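Local coordinates for Alr2269 protein (Nostoc sp., PDB 3MC9) that probably acts in the transport and assembly of outer-membrane beta-barrel proteins, as an Omp85 protein whose periplasmic part is built of POTRA domains, at residues R70-Q75 with F114-A119; N86-Q91 with V130-Q135; A203-V206 with V212-Q215. One frame throughout, in Å; residues are numbered along the deposited sequence.

Contact 1 (R70-Q75 with F114-A119); sequences RPQSGQ and FSNVQA
Gln72 reaches across to Asn116, and its amide lies beside Asn116 on strand 114-124. The two CA atoms are 8.4 Å apart, so side chains alone close the distance. Each side chain leaves its backbone toward the other segment. In Gln72 the chain is almost fully stretched: CG is anti to the backbone N (chi1 -163°) and CD continues the line (chi2 175°). This carries the amide out over the surface to Asn116. The two side chains cross at a slant, with their amide planes turned 41° from each other. They are therefore neither stacked face on face nor coplanar. OE1 of Gln72 comes to 3.9 Å from CB of Asn116. The amide of Asn116 is probably turned over in the model, so no weight rests on which of its ends faces Gln72. Gln118 adds a looser touch. Its side chain rises so that its end leans toward Gln72, with NE2 of Gln72 and NE2 of Gln118 4.2 Å apart. The contact is small, at 83 Å² in all, and lies at the protein surface. It is a light touch of polar ends.

The two segments are not neighbours in the sheet. Strand 127-136 runs between strand 62-71, which leads into Gln72, and strand 114-124. Backbone hydrogen bonds tie Gln72 to Val134 and Asn116 to Gln135. Gln72 and Gln118 both rest on Ile133 of that middle strand. The contact thus bridges it on the sheet face turned away from helices 78-87 and 98-110, in a POTRA-type alpha/beta unit. Val117 points away from Gln72 and packs on Ile108 and Phe109 of helix 98-110. Phe114 packs on Ile108 too, and on Leu80 and Val84 of helix 78-87.

Contact 2 (N86-Q91 with V130-Q135); sequences NVIRTQ and VSFIVQ
Apolar contact onto the ring of Phe132 makes up most of this interface. Ile88 reaches in from the loop while the Phe132 ring rises from the strand. CD1 of Ile88 comes closest, 3.5 Å from CE2 of Phe132, and CG2 of Ile88 lies over the same face of the ring. In Ile88, CG1 sits in the crowded position between the backbone N and the carbonyl carbon (chi1 66°), and the extended chain then brings CD1 to the ring. The opposite face is covered from within the strand by CG1 of Val130, 3.7 Å above the ring plane and offset toward the rim.

Thr90 adds an edge contact. Its CB lies near the ring plane, 4.2 Å from CZ of Phe132. Its methyl CG2 meets CG2 of Val130 at 4.3 Å.

The polar interactions are made away from the ring. Thr90 OG1 is hydrogen-bonded to Asp104 and to Thr96, so this buried hydroxyl is satisfied. Asp104 also takes a hydrogen bond from the backbone N of Arg89, which ties the 86-91 segment to helix 98-110.

All four touching residues are buried in the core between the sheet and the helices of a POTRA-type unit. The 86-91 segment runs from the end of helix 78-87 into a loop against strand 127-136. Val67 of strand 62-71 touches Ile88, Thr90 and Phe132, while Ile108 and Leu101 of helix 98-110 close in.

Contact 3 (A203-V206 with V212-Q215); sequences APQV and VTLQ
Gln205 and Thr213 form an antiparallel hydrogen-bonded pair. Gln205 N bonds to Thr213 O at 3.1 Å. Thr213 N returns a bond of 2.8 Å to Gln205 O, with the donor in the carbonyl plane. Thr213 O accepts a second bond, from the side chain: Gln205 NE2 lies 3.2 Å from it, and the bond is bent, 145° at the hydrogen. This donor stands above the carbonyl plane, 63° out of it, and on the opposite face from Gln205 N. Two donors of one residue thus grip a single oxygen. The side chain of Gln205 gets there by folding back, since CG lies between the backbone N and the carbonyl carbon (chi1 51°) and the chain bends again at chi2. Its CG packs 3.5 Å from CB of Thr213.

On the other face of the sheet the contact is apolar. CB of Pro204 meets CD2 of Leu214 at 3.6 Å and CG1 of Val212 at 3.8 Å. Val206 lies beside Val212 as a non-hydrogen-bonded pair.

Beyond the paired residues, a water links the two segments, 2.9 Å from Gln215 N, which donates to it, and 3.1 Å from Ala203 O. Leu179 and Ile183 of helix 176-192 back the apolar face, and strand 142-146 bonds to the far edge of 211-217. The contact is the closing hairpin of the beta-alpha-alpha-beta-beta order of a POTRA domain.

Contacts 1 and 2 belong to one unit and contact 3 to another. Contacts 1 and 2 have centres 10 Å apart and share the four-stranded sheet. Their segments alternate along the chain. Backbone bonds from strand 62-71 to strand 127-136, such as Arg70 N to Phe132 O, join them directly. Contact 3 comes later in the chain, in the three-stranded sheet. Its centre is 20 Å from that of contact 1 and 26 Å from that of contact 2, and it touches neither. This fits two successive POTRA domains, each with its own sheet and helices, strung along the periplasmic part of the protein.

Contact 1 (R70-Q75 with F114-A119)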
loop_
_atom_site.group_PDB
_atom_site.type_symbol
_atom_site.label_atom_id
_atom_site.label_comp_id
_atom_site.label_asym_id
_atom_site.label_seq_id
_atom_site.Cartn_x
_atom_site.Cartn_y
_atom_site.Cartn_z
ATOM N N ARG A 70 7.759 11.086 -9.108
ATOM C CA ARG A 70 8.192 10.294 -10.267
ATOM C C ARG A 70 7.864 8.811 -10.109
ATOM O O ARG A 70 7.953 8.282 -9.012
ATOM C CB ARG A 70 9.712 10.425 -10.479
ATOM C CG ARG A 70 10.200 11.806 -10.893
ATOM C CD ARG A 70 9.653 12.213 -12.259
ATOM N NE ARG A 70 10.135 13.531 -12.673
ATOM C CZ ARG A 70 9.449 14.674 -12.580
ATOM N NH1 ARG A 70 10.013 15.808 -12.993
ATOM N NH2 ARG A 70 8.206 14.707 -12.086
ATOM N N PRO A 71 7.521 8.132 -11.221
ATOM C CA PRO A 71 7.380 6.686 -11.179
ATOM C C PRO A 71 8.757 6.058 -11.055
ATOM O O PRO A 71 9.711 6.564 -11.625
ATOM C CB PRO A 71 6.768 6.355 -12.547
ATOM C CG PRO A 71 7.342 7.393 -13.454
ATOM C CD PRO A 71 7.443 8.646 -12.603
ATOM N N GLN A 72 8.866 4.980 -10.304
ATOM C CA GLN A 72 10.111 4.226 -10.249
ATOM C C GLN A 72 10.369 3.512 -11.584
ATOM O O GLN A 72 11.515 3.344 -11.991
ATOM C CB GLN A 72 10.051 3.204 -9.130
ATOM C CG GLN A 72 11.406 2.671 -8.734
ATOM C CD GLN A 72 11.316 1.743 -7.550
ATOM O OE1 GLN A 72 10.236 1.516 -7.006
ATOM N NE2 GLN A 72 12.455 1.201 -7.138
ATOM N N SER A 73 9.290 3.089 -12.240
ATOM C CA SER A 73 9.337 2.542 -13.594
ATOM C C SER A 73 7.958 2.693 -14.238
ATOM O O SER A 73 6.963 2.952 -13.547
ATOM C CB SER A 73 9.741 1.075 -13.565
ATOM O OG SER A 73 8.709 0.276 -13.001
ATOM N N GLY A 74 7.899 2.519 -15.552
ATOM C CA GLY A 74 6.677 2.775 -16.302
ATOM C C GLY A 74 6.352 4.261 -16.320
ATOM O O GLY A 74 7.247 5.104 -16.218
ATOM N N GLN A 75 5.069 4.574 -16.470
ATOM C CA GLN A 75 4.587 5.948 -16.397
ATOM C C GLN A 75 3.800 6.169 -15.132
ATOM O O GLN A 75 3.243 5.235 -14.566
ATOM C CB GLN A 75 3.667 6.294 -17.564
ATOM C CG GLN A 75 4.361 6.718 -18.816
ATOM C CD GLN A 75 4.360 5.616 -19.828
ATOM O OE1 GLN A 75 3.537 5.609 -20.743
ATOM N NE2 GLN A 75 5.245 4.637 -19.644
ATOM N N PHE A 114 0.409 2.320 -3.717
ATOM C CA PHE A 114 1.816 2.070 -4.071
ATOM C C PHE A 114 2.472 0.934 -3.329
ATOM O O PHE A 114 2.230 0.747 -2.141
ATOM C CB PHE A 114 2.632 3.333 -3.808
ATOM C CG PHE A 114 2.025 4.541 -4.397
ATOM C CD1 PHE A 114 2.216 4.844 -5.740
ATOM C CD2 PHE A 114 1.212 5.362 -3.631
ATOM C CE1 PHE A 114 1.619 5.966 -6.296
ATOM C CE2 PHE A 114 0.639 6.468 -4.167
ATOM C CZ PHE A 114 0.828 6.780 -5.502
ATOM N N SER A 115 3.339 0.203 -4.029
ATOM C CA SER A 115 4.087 -0.906 -3.437
ATOM C C SER A 115 5.434 -0.429 -2.875
ATOM O O SER A 115 5.981 -1.027 -1.951
ATOM C CB SER A 115 4.299 -2.023 -4.474
ATOM O OG SER A 115 4.756 -1.504 -5.730
ATOM N N ASN A 116 5.965 0.656 -3.433
ATOM C CA ASN A 116 7.206 1.240 -2.930
ATOM C C ASN A 116 7.183 2.761 -3.030
ATOM O O ASN A 116 6.616 3.326 -3.963
ATOM C CB ASN A 116 8.428 0.677 -3.678
ATOM C CG ASN A 116 9.745 0.907 -2.922
ATOM O OD1 ASN A 116 10.789 1.124 -3.540
ATOM N ND2 ASN A 116 9.696 0.860 -1.584
ATOM N N VAL A 117 7.802 3.400 -2.042
ATOM C CA VAL A 117 7.884 4.842 -1.939
ATOM C C VAL A 117 9.213 5.221 -1.292
ATOM O O VAL A 117 9.579 4.673 -0.249
ATOM C CB VAL A 117 6.773 5.411 -1.031
ATOM C CG1 VAL A 117 6.859 6.935 -0.998
ATOM C CG2 VAL A 117 5.400 4.937 -1.485
ATOM N N GLN A 118 9.937 6.143 -1.916
ATOM C CA GLN A 118 11.107 6.725 -1.281
ATOM C C GLN A 118 11.233 8.208 -1.596
ATOM O O GLN A 118 10.659 8.698 -2.563
ATOM C CB GLN A 118 12.370 5.984 -1.718
ATOM C CG GLN A 118 12.521 5.846 -3.217
ATOM C CD GLN A 118 13.729 4.998 -3.620
ATOM O OE1 GLN A 118 14.859 5.493 -3.701
ATOM N NE2 GLN A 118 13.490 3.725 -3.888
ATOM N N ALA A 119 11.997 8.901 -0.764
ATOM C CA ALA A 119 12.347 10.293 -0.987
ATOM C C ALA A 119 13.828 10.369 -1.334
ATOM O O ALA A 119 14.688 9.846 -0.597
ATOM C CB ALA A 119 12.057 11.110 0.226
#

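Contact 2 (N86-Q91 with V130-Q135)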
loop_
_atom_site.group_PDB
_atom_site.type_symbol
_atom_site.label_atom_id
_atom_site.label_comp_id
_atom_site.label_asym_id
_atom_site.label_seq_id
_atom_site.Cartn_x
_atom_site.Cartn_y
_atom_site.Cartn_z
ATOM N N ASN A 86 -1.498 15.396 -2.865
ATOM C CA ASN A 86 -2.536 15.534 -1.838
ATOM C C ASN A 86 -2.127 15.224 -0.395
ATOM O O ASN A 86 -2.750 15.727 0.530
ATOM C CB ASN A 86 -3.727 14.620 -2.154
ATOM C CG ASN A 86 -4.587 15.129 -3.294
ATOM O OD1 ASN A 86 -4.395 16.230 -3.826
ATOM N ND2 ASN A 86 -5.552 14.315 -3.677
ATOM N N VAL A 87 -1.139 14.363 -0.186
ATOM C CA VAL A 87 -0.860 13.879 1.175
ATOM C C VAL A 87 0.497 14.272 1.743
ATOM O O VAL A 87 0.715 14.155 2.955
ATOM C CB VAL A 87 -1.015 12.351 1.257
ATOM C CG1 VAL A 87 -2.440 11.955 0.883
ATOM C CG2 VAL A 87 0.002 11.650 0.371
ATOM N N ILE A 88 1.412 14.723 0.880
ATOM C CA ILE A 88 2.711 15.192 1.337
ATOM C C ILE A 88 2.599 16.635 1.812
ATOM O O ILE A 88 1.782 17.408 1.307
ATOM C CB ILE A 88 3.810 15.026 0.249
ATOM C CG1 ILE A 88 3.562 15.920 -0.966
ATOM C CG2 ILE A 88 3.896 13.571 -0.186
ATOM C CD1 ILE A 88 4.745 15.951 -1.950
ATOM N N ARG A 89 3.379 16.986 2.822
ATOM C CA ARG A 89 3.477 18.369 3.260
ATOM C C ARG A 89 4.702 19.036 2.659
ATOM O O ARG A 89 4.699 20.234 2.443
ATOM C CB ARG A 89 3.590 18.463 4.772
ATOM C CG ARG A 89 2.301 18.314 5.552
ATOM C CD ARG A 89 2.606 18.475 7.055
ATOM N NE ARG A 89 2.530 19.859 7.544
ATOM C CZ ARG A 89 3.042 20.288 8.700
ATOM N NH1 ARG A 89 3.713 19.458 9.498
ATOM N NH2 ARG A 89 2.894 21.561 9.066
ATOM N N THR A 90 5.774 18.281 2.436
ATOM C CA THR A 90 6.976 18.863 1.831
ATOM C C THR A 90 6.615 19.603 0.536
ATOM O O THR A 90 5.877 19.095 -0.313
ATOM C CB THR A 90 8.063 17.808 1.613
ATOM O OG1 THR A 90 8.534 17.360 2.898
ATOM C CG2 THR A 90 9.228 18.367 0.813
ATOM N N GLN A 91 7.089 20.838 0.403
ATOM C CA GLN A 91 6.635 21.675 -0.709
ATOM C C GLN A 91 7.682 22.713 -1.066
ATOM O O GLN A 91 8.502 23.085 -0.223
ATOM C CB GLN A 91 5.243 22.298 -0.406
ATOM C CG GLN A 91 5.239 23.734 0.043
ATOM C CD GLN A 91 3.833 24.303 0.311
ATOM O OE1 GLN A 91 3.112 23.825 1.177
ATOM N NE2 GLN A 91 3.478 25.359 -0.406
ATOM N N VAL A 130 13.442 17.745 -3.910
ATOM C CA VAL A 130 13.020 16.481 -3.282
ATOM C C VAL A 130 12.220 15.676 -4.297
ATOM O O VAL A 130 11.179 16.129 -4.778
ATOM C CB VAL A 130 12.188 16.722 -2.005
ATOM C CG1 VAL A 130 11.657 15.406 -1.436
ATOM C CG2 VAL A 130 13.023 17.456 -0.936
ATOM N N SER A 131 12.736 14.497 -4.640
ATOM C CA SER A 131 12.037 13.574 -5.519
ATOM C C SER A 131 11.365 12.464 -4.718
ATOM O O SER A 131 12.013 11.745 -3.956
ATOM C CB SER A 131 12.999 13.001 -6.563
ATOM O OG SER A 131 13.309 13.987 -7.530
ATOM N N PHE A 132 10.052 12.359 -4.861
ATOM C CA PHE A 132 9.308 11.239 -4.307
ATOM C C PHE A 132 9.177 10.258 -5.446
ATOM O O PHE A 132 8.552 10.566 -6.469
ATOM C CB PHE A 132 7.946 11.664 -3.772
ATOM C CG PHE A 132 8.031 12.506 -2.528
ATOM C CD1 PHE A 132 8.331 11.928 -1.294
ATOM C CD2 PHE A 132 7.844 13.880 -2.593
ATOM C CE1 PHE A 132 8.431 12.706 -0.148
ATOM C CE2 PHE A 132 7.942 14.662 -1.458
ATOM C CZ PHE A 132 8.245 14.078 -0.229
ATOM N N ILE A 133 9.807 9.100 -5.289
ATOM C CA ILE A 133 9.806 8.081 -6.325
ATOM C C ILE A 133 8.887 6.971 -5.863
ATOM O O ILE A 133 9.080 6.375 -4.805
ATOM C CB ILE A 133 11.237 7.585 -6.626
ATOM C CG1 ILE A 133 12.095 8.768 -7.087
ATOM C CG2 ILE A 133 11.217 6.482 -7.703
ATOM C CD1 ILE A 133 13.539 8.680 -6.679
ATOM N N VAL A 134 7.851 6.719 -6.651
ATOM C CA VAL A 134 6.787 5.836 -6.230
ATOM C C VAL A 134 6.571 4.761 -7.291
ATOM O O VAL A 134 6.775 5.002 -8.479
ATOM C CB VAL A 134 5.489 6.615 -5.979
ATOM C CG1 VAL A 134 5.729 7.757 -4.977
ATOM C CG2 VAL A 134 4.910 7.161 -7.280
ATOM N N GLN A 135 6.176 3.577 -6.843
ATOM C CA GLN A 135 5.905 2.450 -7.724
ATOM C C GLN A 135 4.450 2.096 -7.535
ATOM O O GLN A 135 4.078 1.548 -6.498
ATOM C CB GLN A 135 6.800 1.260 -7.376
ATOM C CG GLN A 135 6.666 0.049 -8.309
ATOM C CD GLN A 135 6.626 0.403 -9.797
ATOM O OE1 GLN A 135 5.628 0.149 -10.463
ATOM N NE2 GLN A 135 7.707 0.973 -10.319
#

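Contact 3 (A203-V206 with V212-Q215)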
loop_
_atom_site.group_PDB
_atom_site.type_symbol
_atom_site.label_atom_id
_atom_site.label_comp_id
_atom_site.label_asym_id
_atom_site.label_seq_id
_atom_site.Cartn_x
_atom_site.Cartn_y
_atom_site.Cartn_z
ATOM N N ALA A 203 2.003 -9.469 6.348
ATOM C CA ALA A 203 1.335 -8.541 5.434
ATOM C C ALA A 203 0.931 -9.261 4.132
ATOM O O ALA A 203 1.493 -10.312 3.797
ATOM C CB ALA A 203 2.251 -7.377 5.131
ATOM N N PRO A 204 -0.051 -8.705 3.393
ATOM C CA PRO A 204 -0.401 -9.293 2.087
ATOM C C PRO A 204 0.804 -9.332 1.132
ATOM O O PRO A 204 1.501 -8.318 0.990
ATOM C CB PRO A 204 -1.480 -8.353 1.540
ATOM C CG PRO A 204 -1.942 -7.523 2.682
ATOM C CD PRO A 204 -0.848 -7.508 3.706
ATOM N N GLN A 205 1.059 -10.481 0.506
ATOM C CA GLN A 205 2.135 -10.573 -0.497
ATOM C C GLN A 205 1.588 -10.427 -1.927
ATOM O O GLN A 205 0.723 -11.195 -2.381
ATOM C CB GLN A 205 3.021 -11.823 -0.313
ATOM C CG GLN A 205 2.296 -13.149 -0.185
ATOM C CD GLN A 205 2.700 -13.964 1.058
ATOM O OE1 GLN A 205 3.876 -14.062 1.402
ATOM N NE2 GLN A 205 1.710 -14.562 1.719
ATOM N N VAL A 206 2.095 -9.404 -2.608
ATOM C CA VAL A 206 1.610 -9.000 -3.924
ATOM C C VAL A 206 2.614 -9.347 -5.012
ATOM O O VAL A 206 3.785 -8.974 -4.932
ATOM C CB VAL A 206 1.359 -7.483 -3.998
ATOM C CG1 VAL A 206 0.624 -7.130 -5.292
ATOM C CG2 VAL A 206 0.576 -7.012 -2.797
ATOM N N VAL A 212 -2.508 -11.335 -5.097
ATOM C CA VAL A 212 -2.300 -11.136 -3.672
ATOM C C VAL A 212 -2.524 -12.442 -2.925
ATOM O O VAL A 212 -3.609 -13.017 -2.992
ATOM C CB VAL A 212 -3.270 -10.105 -3.103
ATOM C CG1 VAL A 212 -3.052 -9.929 -1.577
ATOM C CG2 VAL A 212 -3.128 -8.801 -3.845
ATOM N N THR A 213 -1.510 -12.882 -2.191
ATOM C CA THR A 213 -1.626 -14.049 -1.347
ATOM C C THR A 213 -1.745 -13.604 0.113
ATOM O O THR A 213 -0.855 -12.922 0.634
ATOM C CB THR A 213 -0.412 -14.970 -1.502
ATOM O OG1 THR A 213 -0.199 -15.247 -2.894
ATOM C CG2 THR A 213 -0.604 -16.269 -0.727
ATOM N N LEU A 214 -2.848 -13.986 0.753
ATOM C CA LEU A 214 -3.081 -13.735 2.180
ATOM C C LEU A 214 -2.852 -15.020 2.969
ATOM O O LEU A 214 -3.584 -16.001 2.829
ATOM C CB LEU A 214 -4.506 -13.257 2.426
ATOM C CG LEU A 214 -4.972 -12.026 1.660
ATOM C CD1 LEU A 214 -6.468 -11.769 1.952
ATOM C CD2 LEU A 214 -4.102 -10.837 2.056
ATOM N N GLN A 215 -1.814 -15.007 3.783
ATOM C CA GLN A 215 -1.489 -16.105 4.663
ATOM C C GLN A 215 -2.336 -15.899 5.909
ATOM O O GLN A 215 -2.281 -14.818 6.486
ATOM C CB GLN A 215 -0.008 -15.985 4.993
ATOM C CG GLN A 215 0.663 -17.240 5.450
ATOM C CD GLN A 215 2.180 -17.155 5.232
ATOM O OE1 GLN A 215 2.894 -16.479 5.975
ATOM N NE2 GLN A 215 2.666 -17.827 4.189
HETATM O O HOH W 1 -0.233 -12.732 4.569
#